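Local atomic coordinates of PnpC (Pseudomonas putida, PDB entry 3N9T), a protein that is a hydroxyquinol 1,2-dioxygenase, a ferric-iron enzyme that probably opens the aromatic ring of hydroxyquinol between two neighbouring hydroxyl groups. Residues His93-Ser96 and Thr100-Thr103; Glu120-Thr125 and Leu149-Thr154; Ala130-Arg135 and Val257-Arg262; Gly203-Leu206 and Asn210-Ala213; Glu267-Leu272 and Tyr276-Ala281. All coordinates share one frame; numbering follows the deposited sequence.

How the contacts relate
Contacts 2, 3 and 5 share the beta-sheet part of the catalytic region. Contacts 3 and 5 touch, with centres about 7 Å apart: strand 278-287 lies between strands 129-138 and 256-262, and Asp261 forms a salt bridge with Lys279. The centres of contacts 2 and 3 are about 14 Å apart. The side chain of Gln153 in contact 2 is about 7 Å from the ferric ion. The side chain of Tyr259 in contact 3 is about 12 Å from the ferric ion. Contacts 1 and 4 lie on opposite sides of the chain's centre, centres about 28 Å apart, and both meet the second subunit. Contact 4 also borders the phospholipid pocket. Contact 5 lies far from the iron and the phospholipid.

Contact 1. Residues His93-Ser96 and Thr100-Thr103; sequences HRQS and TETT
His93 lies opposite Thr102 and Gln95 opposite Glu101 where two irregular loop pieces pass each other, with the CA atoms of His93 and Thr102 7.0 Å apart. No backbone hydrogen bond joins the pieces, so side chains bridge the gap. Gln95 spans it with a chain extended beyond CG (chi2 163°), which carries the amide across to segment 100-103. There NE2 of Gln95 gives a weak hydrogen bond of 3.3 Å to Thr100 O, bent to 147° at the hydrogen. OE1 of Gln95 also lies 3.4 Å from Thr100 O, two acceptors without a bond, and 3.8 Å from CA of Glu101. NE2 of Gln95 also meets the CG2 methyl of Thr102 at 3.9 Å. His93 and Thr102 approach at about a right angle. CB of His93 lies 3.5 Å from OG1 of Thr102, and the same hydroxyl comes obliquely to the imidazole. The methyl CG2 of Thr102 follows, 3.9 Å from CB of His93. This threonine hydroxyl is hydrogen-bonded to OD2 of Asp89. NE2 of His93 is hydrogen-bonded to OE2 of Glu50 of the second subunit. Arg94 adds salt bridges to Glu9 and Glu47 of that subunit. The contact thus lies where the linker between helix 84-91 and strand 129-138 meets the dimer interface. Its own polar bond is weak, and most of the rest is van der Waals contact. The polar partners of His93 and Thr102 are acidic groups outside the two segments. The carboxylate of Glu50 from the second subunit would be expected to favour a protonated His93.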
# COMPACT_ATOMS: atom_id res chain seq x y z
N HIS A 93 5.43 -20.27 -9.89
CA HIS A 93 5.08 -21.42 -10.76
C HIS A 93 6.00 -21.41 -11.96
O HIS A 93 5.56 -21.36 -13.13
CB HIS A 93 3.62 -21.38 -11.18
CG HIS A 93 2.65 -21.42 -10.03
ND1 HIS A 93 2.18 -22.61 -9.48
CD2 HIS A 93 2.01 -20.42 -9.36
CE1 HIS A 93 1.33 -22.34 -8.50
NE2 HIS A 93 1.21 -21.02 -8.41
N ARG A 94 7.30 -21.35 -11.69
CA ARG A 94 8.23 -21.20 -12.80
C ARG A 94 8.39 -22.57 -13.44
O ARG A 94 8.37 -23.56 -12.71
CB ARG A 94 9.56 -20.62 -12.31
CG ARG A 94 9.43 -19.18 -11.90
CD ARG A 94 10.68 -18.73 -11.05
NE ARG A 94 10.83 -17.28 -11.18
CZ ARG A 94 11.57 -16.55 -10.37
NH1 ARG A 94 12.25 -17.13 -9.40
NH2 ARG A 94 11.64 -15.24 -10.54
N GLN A 95 8.48 -22.61 -14.78
CA GLN A 95 8.48 -23.88 -15.56
C GLN A 95 9.47 -23.79 -16.73
O GLN A 95 9.56 -22.74 -17.38
CB GLN A 95 7.09 -24.18 -16.13
CG GLN A 95 5.94 -24.35 -15.09
CD GLN A 95 4.53 -24.24 -15.71
OE1 GLN A 95 4.31 -23.54 -16.71
NE2 GLN A 95 3.58 -24.91 -15.10
N SER A 96 10.21 -24.87 -16.99
CA SER A 96 11.18 -24.91 -18.11
C SER A 96 10.70 -25.84 -19.21
O SER A 96 11.30 -25.91 -20.29
CB SER A 96 12.57 -25.32 -17.64
OG SER A 96 12.47 -26.36 -16.69
N THR A 100 1.55 -26.72 -19.29
CA THR A 100 0.67 -25.58 -19.50
C THR A 100 0.97 -24.45 -18.52
O THR A 100 1.17 -24.71 -17.36
CB THR A 100 -0.84 -25.97 -19.36
OG1 THR A 100 -1.07 -27.08 -20.22
CG2 THR A 100 -1.72 -24.80 -19.78
N GLU A 101 1.01 -23.20 -19.02
CA GLU A 101 1.21 -22.02 -18.18
C GLU A 101 0.09 -21.81 -17.16
O GLU A 101 -1.08 -22.22 -17.37
CB GLU A 101 1.37 -20.77 -19.08
CG GLU A 101 2.68 -20.85 -19.91
CD GLU A 101 3.02 -19.59 -20.68
OE1 GLU A 101 2.50 -19.41 -21.81
OE2 GLU A 101 3.87 -18.81 -20.18
N THR A 102 0.44 -21.22 -16.03
CA THR A 102 -0.52 -21.03 -14.97
C THR A 102 -1.13 -19.59 -14.98
O THR A 102 -0.65 -18.70 -15.68
CB THR A 102 0.16 -21.23 -13.61
OG1 THR A 102 1.13 -20.19 -13.41
CG2 THR A 102 0.81 -22.60 -13.53
N THR A 103 -2.18 -19.39 -14.20
CA THR A 103 -2.69 -18.05 -13.91
C THR A 103 -3.19 -18.05 -12.46
O THR A 103 -3.21 -19.11 -11.78
CB THR A 103 -3.95 -17.74 -14.73
OG1 THR A 103 -5.02 -18.64 -14.30
CG2 THR A 103 -3.67 -17.91 -16.24

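Contact 2. Residues Glu120-Thr125 and Leu149-Thr154; sequences ENMALT and LDVWQT
Met122 reaches from its loop to Val151 and Gln153 of segment 149-154. Its CB points toward that segment, and CG sits between the backbone N and the carbonyl carbon (chi1 51°); both only carry the chain across. Beyond CG the extended chain brings the sulfur and the methyl up to the strand. SD of Met122 packs on the CG2 methyl of Val151 at 3.7 Å. The terminal CE meets that same methyl at 3.8 Å. CE of Met122 also lies 3.6 Å from OE1 of Gln153. That oxygen is hydrogen-bonded to OG1 of Thr188, and NE2 of Gln153 to the backbone O of Thr189, so the amide is held at both ends. Next to Met122, Asn121 forms an Asx turn. Its OD1 accepts a hydrogen bond from N of Ala123 at 3.1 Å, the donor lying above the carbonyl plane, while its ND2 gives one of 3.0 Å to Ala123 O. All three touching residues are buried. The side chain of Gln153 comes within about 5 Å of that of Tyr160. This places Gln153 close behind the ferric site, consistent with a second-shell position. There Tyr160, Tyr194, His218 and His220 form the two-tyrosine, two-histidine ligand set of intradiol ring-cleavage dioxygenases.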
# COMPACT_ATOMS: atom_id res chain seq x y z
N GLU A 120 -20.85 -34.09 -20.67
CA GLU A 120 -22.01 -33.56 -19.99
C GLU A 120 -22.13 -32.04 -20.18
O GLU A 120 -21.16 -31.31 -20.12
CB GLU A 120 -21.95 -33.90 -18.50
CG GLU A 120 -23.23 -33.45 -17.75
CD GLU A 120 -23.26 -34.03 -16.34
OE1 GLU A 120 -22.80 -35.16 -16.16
OE2 GLU A 120 -23.74 -33.36 -15.42
N ASN A 121 -23.35 -31.55 -20.37
CA ASN A 121 -23.58 -30.11 -20.44
C ASN A 121 -23.63 -29.42 -19.07
O ASN A 121 -24.35 -29.87 -18.19
CB ASN A 121 -24.89 -29.88 -21.20
CG ASN A 121 -25.28 -28.43 -21.25
OD1 ASN A 121 -24.46 -27.54 -21.52
ND2 ASN A 121 -26.55 -28.17 -20.93
N MET A 122 -22.84 -28.35 -18.85
CA MET A 122 -22.97 -27.61 -17.58
C MET A 122 -23.74 -26.28 -17.69
O MET A 122 -23.87 -25.56 -16.68
CB MET A 122 -21.61 -27.37 -16.93
CG MET A 122 -20.51 -26.73 -17.89
SD MET A 122 -19.18 -26.26 -16.85
CE MET A 122 -18.37 -25.07 -17.93
N ALA A 123 -24.18 -25.94 -18.91
CA ALA A 123 -24.84 -24.66 -19.15
C ALA A 123 -26.33 -24.87 -18.91
O ALA A 123 -27.01 -25.46 -19.71
CB ALA A 123 -24.62 -24.17 -20.55
N LEU A 124 -26.80 -24.40 -17.78
CA LEU A 124 -28.21 -24.52 -17.49
C LEU A 124 -28.93 -23.27 -17.98
O LEU A 124 -30.15 -23.26 -18.03
CB LEU A 124 -28.42 -24.81 -15.99
CG LEU A 124 -27.49 -25.91 -15.42
CD1 LEU A 124 -27.84 -26.20 -14.02
CD2 LEU A 124 -27.50 -27.20 -16.24
N THR A 125 -28.19 -22.23 -18.38
CA THR A 125 -28.78 -20.97 -18.89
C THR A 125 -28.59 -20.78 -20.41
O THR A 125 -27.98 -21.62 -21.07
CB THR A 125 -28.28 -19.74 -18.10
OG1 THR A 125 -26.85 -19.67 -18.14
CG2 THR A 125 -28.71 -19.84 -16.62
N LEU A 149 -10.73 -32.23 -13.75
CA LEU A 149 -10.72 -30.86 -14.28
C LEU A 149 -11.91 -30.16 -13.65
O LEU A 149 -13.06 -30.46 -14.03
CB LEU A 149 -10.92 -30.84 -15.82
CG LEU A 149 -9.82 -31.58 -16.59
CD1 LEU A 149 -10.16 -33.11 -16.76
CD2 LEU A 149 -9.60 -30.96 -17.93
N ASP A 150 -11.64 -29.24 -12.71
CA ASP A 150 -12.71 -28.40 -12.13
C ASP A 150 -12.78 -27.20 -13.01
O ASP A 150 -11.75 -26.51 -13.19
CB ASP A 150 -12.32 -27.91 -10.72
CG ASP A 150 -12.41 -29.04 -9.66
OD1 ASP A 150 -13.45 -29.72 -9.62
OD2 ASP A 150 -11.43 -29.24 -8.93
N VAL A 151 -13.97 -26.90 -13.53
CA VAL A 151 -14.08 -25.78 -14.50
C VAL A 151 -15.20 -24.86 -14.06
O VAL A 151 -16.17 -25.32 -13.49
CB VAL A 151 -14.34 -26.25 -15.95
CG1 VAL A 151 -13.21 -27.16 -16.35
CG2 VAL A 151 -15.69 -27.06 -16.07
N TRP A 152 -15.06 -23.57 -14.38
CA TRP A 152 -16.11 -22.60 -14.07
C TRP A 152 -15.97 -21.39 -15.05
O TRP A 152 -14.86 -21.08 -15.57
CB TRP A 152 -16.09 -22.24 -12.56
CG TRP A 152 -14.89 -21.47 -12.02
CD1 TRP A 152 -14.82 -20.10 -11.73
CD2 TRP A 152 -13.56 -22.01 -11.72
NE1 TRP A 152 -13.52 -19.80 -11.23
CE2 TRP A 152 -12.76 -20.94 -11.21
CE3 TRP A 152 -13.00 -23.31 -11.80
CZ2 TRP A 152 -11.39 -21.11 -10.86
CZ3 TRP A 152 -11.67 -23.49 -11.44
CH2 TRP A 152 -10.86 -22.38 -10.99
N GLN A 153 -17.09 -20.75 -15.33
CA GLN A 153 -17.13 -19.62 -16.25
C GLN A 153 -18.35 -18.76 -15.92
O GLN A 153 -19.30 -19.23 -15.25
CB GLN A 153 -17.25 -20.12 -17.69
CG GLN A 153 -18.49 -20.85 -18.04
CD GLN A 153 -18.58 -21.15 -19.56
OE1 GLN A 153 -18.07 -22.16 -20.00
NE2 GLN A 153 -19.17 -20.24 -20.35
N THR A 154 -18.35 -17.51 -16.39
CA THR A 154 -19.51 -16.62 -16.17
C THR A 154 -20.64 -17.01 -17.07
O THR A 154 -20.43 -17.68 -18.09
CB THR A 154 -19.24 -15.16 -16.53
OG1 THR A 154 -18.63 -15.12 -17.83
CG2 THR A 154 -18.37 -14.49 -15.54

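Contact 3. Residues Ala130-Arg135 and Val257-Arg262; sequences ALVYGR and VKYEDR
Ala130, Val132 and Tyr133 of strand 129-138 meet Tyr259 and Arg262 of strand 256-262. Both strands belong to the beta-sandwich catalytic domain of the intradiol dioxygenases, and both border strand 278-287, one parallel to it and one antiparallel. The touching parts of the two segments run 98° apart, and side chains alone make the contact. Ala130 comes first. Its methyl CB sits at the edge of the Tyr259 ring, 4.1 Å from CE2. Val132 follows with the CG2 methyl. This branch lies 3.7 Å from OH of Tyr259 and 3.9 Å from its CE2, approaching the ring obliquely. Apolar groups thus line one flank of the tyrosine, whose side chain is about 7 Å from that of the iron ligand His218. CD2 of Leu131 lies above one face of the Tyr133 ring, off-centre toward the rim, and the Tyr133 hydroxyl extends to Arg262. NH2 of Arg262 donates to OH of Tyr133 at 3.3 Å, with an angle of 156° at the hydrogen. Ring and guanidinium planes stand 76° apart. The same hydroxyl is also hydrogen-bonded to Asp268. The arginine chain folds back at its second torsion, and its NH1 forms a salt bridge with Asp266 and a hydrogen bond to the backbone O of Asp268. Its NE forms a salt bridge with Glu260, donating to OE1 at 3.0 Å through the anti lone pair of that oxygen.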
# COMPACT_ATOMS: atom_id res chain seq x y z
N ALA A 130 -21.34 -24.72 -26.96
CA ALA A 130 -19.96 -24.96 -27.38
C ALA A 130 -19.54 -26.32 -26.84
O ALA A 130 -19.95 -26.71 -25.78
CB ALA A 130 -19.01 -23.83 -26.83
N LEU A 131 -18.67 -26.98 -27.57
CA LEU A 131 -18.02 -28.20 -27.00
C LEU A 131 -16.58 -27.81 -26.71
O LEU A 131 -15.88 -27.37 -27.66
CB LEU A 131 -18.01 -29.31 -28.05
CG LEU A 131 -17.25 -30.60 -27.63
CD1 LEU A 131 -17.90 -31.21 -26.33
CD2 LEU A 131 -17.27 -31.58 -28.82
N VAL A 132 -16.14 -27.90 -25.44
CA VAL A 132 -14.72 -27.67 -25.12
C VAL A 132 -14.15 -29.05 -24.84
O VAL A 132 -14.65 -29.77 -23.98
CB VAL A 132 -14.53 -26.68 -23.91
CG1 VAL A 132 -12.98 -26.60 -23.54
CG2 VAL A 132 -15.09 -25.28 -24.25
N TYR A 133 -13.18 -29.49 -25.60
CA TYR A 133 -12.68 -30.85 -25.45
C TYR A 133 -11.17 -30.91 -25.69
O TYR A 133 -10.55 -29.93 -26.16
CB TYR A 133 -13.45 -31.81 -26.42
CG TYR A 133 -13.08 -31.69 -27.86
CD1 TYR A 133 -13.27 -30.48 -28.57
CD2 TYR A 133 -12.67 -32.82 -28.59
CE1 TYR A 133 -12.92 -30.37 -29.95
CE2 TYR A 133 -12.34 -32.73 -29.96
CZ TYR A 133 -12.49 -31.51 -30.63
OH TYR A 133 -12.16 -31.43 -31.96
N GLY A 134 -10.55 -32.05 -25.36
CA GLY A 134 -9.09 -32.14 -25.53
C GLY A 134 -8.54 -33.28 -24.68
O GLY A 134 -9.21 -34.29 -24.48
N ARG A 135 -7.30 -33.14 -24.26
CA ARG A 135 -6.62 -34.18 -23.50
C ARG A 135 -5.87 -33.57 -22.36
O ARG A 135 -5.62 -32.37 -22.35
CB ARG A 135 -5.68 -34.96 -24.43
CG ARG A 135 -6.40 -35.55 -25.76
CD ARG A 135 -5.39 -36.16 -26.76
NE ARG A 135 -5.05 -37.48 -26.26
CZ ARG A 135 -3.93 -38.17 -26.54
NH1 ARG A 135 -2.96 -37.65 -27.31
NH2 ARG A 135 -3.80 -39.40 -25.99
N VAL A 257 -7.43 -20.11 -27.11
CA VAL A 257 -7.91 -21.26 -27.86
C VAL A 257 -9.03 -20.72 -28.78
O VAL A 257 -9.86 -19.90 -28.37
CB VAL A 257 -8.42 -22.38 -26.90
CG1 VAL A 257 -9.72 -21.92 -26.13
CG2 VAL A 257 -8.63 -23.62 -27.67
N LYS A 258 -9.04 -21.19 -30.02
CA LYS A 258 -10.04 -20.82 -30.99
C LYS A 258 -11.39 -21.58 -30.84
O LYS A 258 -11.43 -22.80 -30.80
CB LYS A 258 -9.41 -21.12 -32.37
CG LYS A 258 -10.35 -20.88 -33.57
CD LYS A 258 -10.46 -19.44 -33.95
CE LYS A 258 -10.99 -19.38 -35.41
NZ LYS A 258 -11.33 -17.98 -35.79
N TYR A 259 -12.49 -20.86 -30.72
CA TYR A 259 -13.80 -21.48 -30.77
C TYR A 259 -14.26 -21.58 -32.27
O TYR A 259 -14.80 -20.62 -32.79
CB TYR A 259 -14.79 -20.73 -29.91
CG TYR A 259 -14.61 -20.98 -28.42
CD1 TYR A 259 -13.55 -20.40 -27.73
CD2 TYR A 259 -15.52 -21.75 -27.71
CE1 TYR A 259 -13.37 -20.62 -26.33
CE2 TYR A 259 -15.37 -21.99 -26.34
CZ TYR A 259 -14.29 -21.42 -25.65
OH TYR A 259 -14.21 -21.66 -24.31
N GLU A 260 -13.98 -22.71 -32.93
CA GLU A 260 -14.23 -22.87 -34.39
C GLU A 260 -15.67 -23.18 -34.63
O GLU A 260 -16.34 -23.77 -33.78
CB GLU A 260 -13.42 -24.02 -34.98
CG GLU A 260 -11.96 -24.02 -34.62
CD GLU A 260 -11.20 -25.13 -35.33
OE1 GLU A 260 -11.81 -26.15 -35.74
OE2 GLU A 260 -9.98 -24.96 -35.52
N ASP A 261 -16.18 -22.80 -35.78
CA ASP A 261 -17.57 -23.14 -36.14
C ASP A 261 -17.54 -24.50 -36.77
O ASP A 261 -16.78 -24.73 -37.68
CB ASP A 261 -18.16 -22.06 -37.06
CG ASP A 261 -18.09 -20.67 -36.44
OD1 ASP A 261 -19.01 -20.34 -35.66
OD2 ASP A 261 -17.10 -19.92 -36.70
N ARG A 262 -18.29 -25.45 -36.25
CA ARG A 262 -18.24 -26.80 -36.78
C ARG A 262 -19.59 -27.23 -37.33
O ARG A 262 -20.61 -26.77 -36.83
CB ARG A 262 -17.88 -27.81 -35.68
CG ARG A 262 -16.49 -27.63 -35.13
CD ARG A 262 -15.45 -27.92 -36.19
NE ARG A 262 -14.19 -27.96 -35.47
CZ ARG A 262 -13.75 -29.05 -34.86
NH1 ARG A 262 -14.46 -30.18 -34.95
NH2 ARG A 262 -12.62 -29.02 -34.16

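Contact 4. Residues Gly203-Leu206 and Asn210-Ala213; sequences GEML and NRHA
Leu206 lies over the guanidinium of Arg211, its CD2 methyl 3.4 Å above the plane and over the centre of the group. The nearest guanidinium atoms, NE and CZ of Arg211, are both 3.5 Å from that methyl. The Arg211 chain bends at chi3 (58°), which turns the flat group back across the leucine. CB of Arg211 also touches the methyl, at 3.9 Å from CD2 of Leu206. The other branch of Leu206 goes elsewhere: its CD1 packs on CB of Ala213 at 4.2 Å. The backbone closes the end of helix 201-209 with a Schellman motif. Asn210 leaves the helix with a positive phi of 59°, and N of Arg211 donates to O of Leu206 at 2.9 Å. This bond is nearly straight, at 166°. Met205 approaches the guanidinium more loosely and obliquely, with CE 4.4 Å from NH1 of Arg211. NH1 of Arg211 is hydrogen-bonded to the backbone O of Thr81. Phe20 of the second subunit makes a cation-pi contact with Arg211. The side chain of Met205 comes within about 4 Å of the bound phospholipid, whose pocket includes Glu204. Met32 of the second subunit also packs on Met205.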
# COMPACT_ATOMS: atom_id res chain seq x y z
N GLY A 203 -11.88 1.39 -9.43
CA GLY A 203 -12.58 2.03 -10.58
C GLY A 203 -12.11 3.44 -10.82
O GLY A 203 -11.98 3.88 -11.96
N GLU A 204 -11.79 4.16 -9.73
CA GLU A 204 -11.27 5.54 -9.86
C GLU A 204 -9.92 5.59 -10.47
O GLU A 204 -9.66 6.45 -11.33
CB GLU A 204 -11.14 6.22 -8.50
CG GLU A 204 -12.44 6.69 -7.92
CD GLU A 204 -12.23 7.17 -6.47
OE1 GLU A 204 -11.07 7.60 -6.11
OE2 GLU A 204 -13.19 7.08 -5.69
N MET A 205 -9.03 4.71 -10.00
CA MET A 205 -7.72 4.61 -10.59
C MET A 205 -7.80 4.25 -12.10
O MET A 205 -7.11 4.86 -12.93
CB MET A 205 -6.91 3.54 -9.82
CG MET A 205 -5.47 3.27 -10.45
SD MET A 205 -4.78 1.79 -9.66
CE MET A 205 -5.62 0.55 -10.75
N LEU A 206 -8.59 3.23 -12.47
CA LEU A 206 -8.78 2.87 -13.88
C LEU A 206 -9.36 4.05 -14.68
O LEU A 206 -8.93 4.30 -15.78
CB LEU A 206 -9.69 1.62 -14.04
CG LEU A 206 -9.14 0.33 -13.36
CD1 LEU A 206 -10.11 -0.73 -13.52
CD2 LEU A 206 -7.87 -0.10 -13.97
N ASN A 210 -7.40 6.09 -17.86
CA ASN A 210 -8.15 5.84 -19.13
C ASN A 210 -8.05 4.34 -19.46
O ASN A 210 -7.87 3.94 -20.63
CB ASN A 210 -7.55 6.72 -20.24
CG ASN A 210 -8.30 6.63 -21.57
OD1 ASN A 210 -9.55 6.65 -21.61
ND2 ASN A 210 -7.52 6.47 -22.68
N ARG A 211 -8.17 3.48 -18.42
CA ARG A 211 -8.11 2.03 -18.63
C ARG A 211 -9.51 1.54 -18.59
O ARG A 211 -10.29 1.99 -17.77
CB ARG A 211 -7.32 1.34 -17.50
CG ARG A 211 -5.81 1.43 -17.76
CD ARG A 211 -4.97 0.89 -16.59
NE ARG A 211 -5.36 -0.49 -16.36
CZ ARG A 211 -4.87 -1.25 -15.42
NH1 ARG A 211 -3.94 -0.74 -14.61
NH2 ARG A 211 -5.34 -2.50 -15.27
N HIS A 212 -9.83 0.57 -19.41
CA HIS A 212 -11.12 -0.07 -19.31
C HIS A 212 -11.12 -1.16 -18.17
O HIS A 212 -10.05 -1.51 -17.67
CB HIS A 212 -11.50 -0.65 -20.69
CG HIS A 212 -10.71 -1.87 -21.08
ND1 HIS A 212 -10.73 -3.03 -20.34
CD2 HIS A 212 -9.90 -2.12 -22.14
CE1 HIS A 212 -9.94 -3.92 -20.90
NE2 HIS A 212 -9.45 -3.40 -22.01
N ALA A 213 -12.28 -1.64 -17.78
CA ALA A 213 -12.39 -2.63 -16.71
C ALA A 213 -12.71 -4.04 -17.22
O ALA A 213 -13.22 -4.86 -16.44
CB ALA A 213 -13.44 -2.14 -15.66

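Contact 5. Residues Glu267-Leu272 and Tyr276-Ala281; sequences EDAGGL and YPYKSA
The ring of Tyr278 meets Ala269 through its hydroxyl end, and neither face takes part in the contact. CB of Ala269 lies 3.5 Å from OH of Tyr278. At the ring edge, in its plane, sits a bound water. The setting is a loop that contains a type I' beta turn from Ala269 to Leu272, between strands 256-262 and 278-287 of the beta sheet. In the turn, N of Leu272 donates to O of Ala269 at 2.9 Å. Gly270 and Gly271 both have positive phi there. Tyr278 stands at the start of its strand, and its first torsion (chi1 64°) swings the ring off the strand to the loop. Its side chain also touches Leu131 and Arg262 of the neighbouring strands. The backbone O of Asp268 is 3.9 Å from OH of Tyr278, too far for a direct bond, and the water makes the link instead. The water thus ties the loop to the strand by three bonds. It donates to O of Asp268 at 2.8 Å, and it is hydrogen-bonded at 2.7 Å to both OH of Tyr278 and OG of Ser280.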
# COMPACT_ATOMS: atom_id res chain seq x y z
N GLU A 267 -17.20 -35.33 -37.28
CA GLU A 267 -16.57 -36.58 -36.80
C GLU A 267 -15.48 -36.33 -35.79
O GLU A 267 -15.12 -37.25 -35.08
CB GLU A 267 -15.96 -37.36 -37.94
CG GLU A 267 -16.97 -37.70 -39.04
CD GLU A 267 -16.90 -39.16 -39.44
OE1 GLU A 267 -17.24 -40.01 -38.58
OE2 GLU A 267 -16.52 -39.45 -40.60
N ASP A 268 -14.94 -35.11 -35.76
CA ASP A 268 -13.90 -34.74 -34.81
C ASP A 268 -14.63 -33.98 -33.66
O ASP A 268 -14.61 -32.73 -33.59
CB ASP A 268 -12.84 -33.91 -35.52
CG ASP A 268 -11.86 -33.27 -34.58
OD1 ASP A 268 -11.63 -33.79 -33.46
OD2 ASP A 268 -11.36 -32.19 -34.96
N ALA A 269 -15.32 -34.76 -32.84
CA ALA A 269 -16.02 -34.25 -31.67
C ALA A 269 -15.79 -35.15 -30.45
O ALA A 269 -16.67 -35.27 -29.62
CB ALA A 269 -17.51 -34.09 -31.91
N GLY A 270 -14.59 -35.70 -30.34
CA GLY A 270 -14.19 -36.54 -29.22
C GLY A 270 -15.16 -37.71 -29.02
O GLY A 270 -15.35 -38.18 -27.86
N GLY A 271 -15.77 -38.20 -30.12
CA GLY A 271 -16.72 -39.33 -30.02
C GLY A 271 -18.15 -38.90 -29.74
O GLY A 271 -19.09 -39.73 -29.67
N LEU A 272 -18.37 -37.60 -29.57
CA LEU A 272 -19.73 -37.13 -29.42
C LEU A 272 -20.32 -36.94 -30.81
O LEU A 272 -19.59 -36.80 -31.82
CB LEU A 272 -19.76 -35.83 -28.62
CG LEU A 272 -19.00 -35.99 -27.28
CD1 LEU A 272 -18.99 -34.65 -26.61
CD2 LEU A 272 -19.74 -37.02 -26.38
N TYR A 276 -26.53 -30.27 -33.88
CA TYR A 276 -26.54 -29.06 -34.69
C TYR A 276 -25.15 -28.48 -34.90
O TYR A 276 -24.22 -28.85 -34.17
CB TYR A 276 -27.48 -27.99 -34.12
CG TYR A 276 -28.75 -28.61 -33.54
CD1 TYR A 276 -29.80 -29.06 -34.39
CD2 TYR A 276 -28.86 -28.82 -32.17
CE1 TYR A 276 -30.95 -29.69 -33.86
CE2 TYR A 276 -30.00 -29.44 -31.62
CZ TYR A 276 -31.03 -29.88 -32.46
OH TYR A 276 -32.12 -30.47 -31.86
N PRO A 277 -25.02 -27.54 -35.86
CA PRO A 277 -23.77 -26.83 -36.06
C PRO A 277 -23.44 -26.11 -34.75
O PRO A 277 -24.36 -25.69 -34.03
CB PRO A 277 -24.13 -25.81 -37.17
CG PRO A 277 -25.18 -26.47 -37.93
CD PRO A 277 -26.03 -27.09 -36.83
N TYR A 278 -22.16 -26.01 -34.40
CA TYR A 278 -21.85 -25.65 -33.00
C TYR A 278 -20.48 -25.04 -32.92
O TYR A 278 -19.69 -25.12 -33.88
CB TYR A 278 -21.96 -26.89 -32.04
CG TYR A 278 -20.94 -27.96 -32.36
CD1 TYR A 278 -21.13 -28.83 -33.41
CD2 TYR A 278 -19.76 -28.09 -31.60
CE1 TYR A 278 -20.16 -29.83 -33.73
CE2 TYR A 278 -18.82 -29.01 -31.91
CZ TYR A 278 -19.02 -29.91 -32.97
OH TYR A 278 -18.07 -30.89 -33.29
N LYS A 279 -20.17 -24.43 -31.78
CA LYS A 279 -18.81 -23.91 -31.57
C LYS A 279 -17.92 -24.91 -30.80
O LYS A 279 -18.40 -25.54 -29.90
CB LYS A 279 -18.86 -22.56 -30.85
CG LYS A 279 -19.78 -21.50 -31.55
CD LYS A 279 -18.86 -20.61 -32.44
CE LYS A 279 -19.66 -19.41 -33.05
NZ LYS A 279 -18.66 -18.50 -33.73
N SER A 280 -16.63 -25.04 -31.17
CA SER A 280 -15.78 -26.07 -30.57
C SER A 280 -14.42 -25.53 -30.30
O SER A 280 -13.81 -24.93 -31.20
CB SER A 280 -15.50 -27.21 -31.56
OG SER A 280 -15.21 -28.34 -30.76
N ALA A 281 -13.91 -25.80 -29.11
CA ALA A 281 -12.56 -25.38 -28.72
C ALA A 281 -11.79 -26.63 -28.20
O ALA A 281 -12.29 -27.35 -27.31
CB ALA A 281 -12.65 -24.32 -27.66
O HOH W 1 -15.73 -30.71 -31.94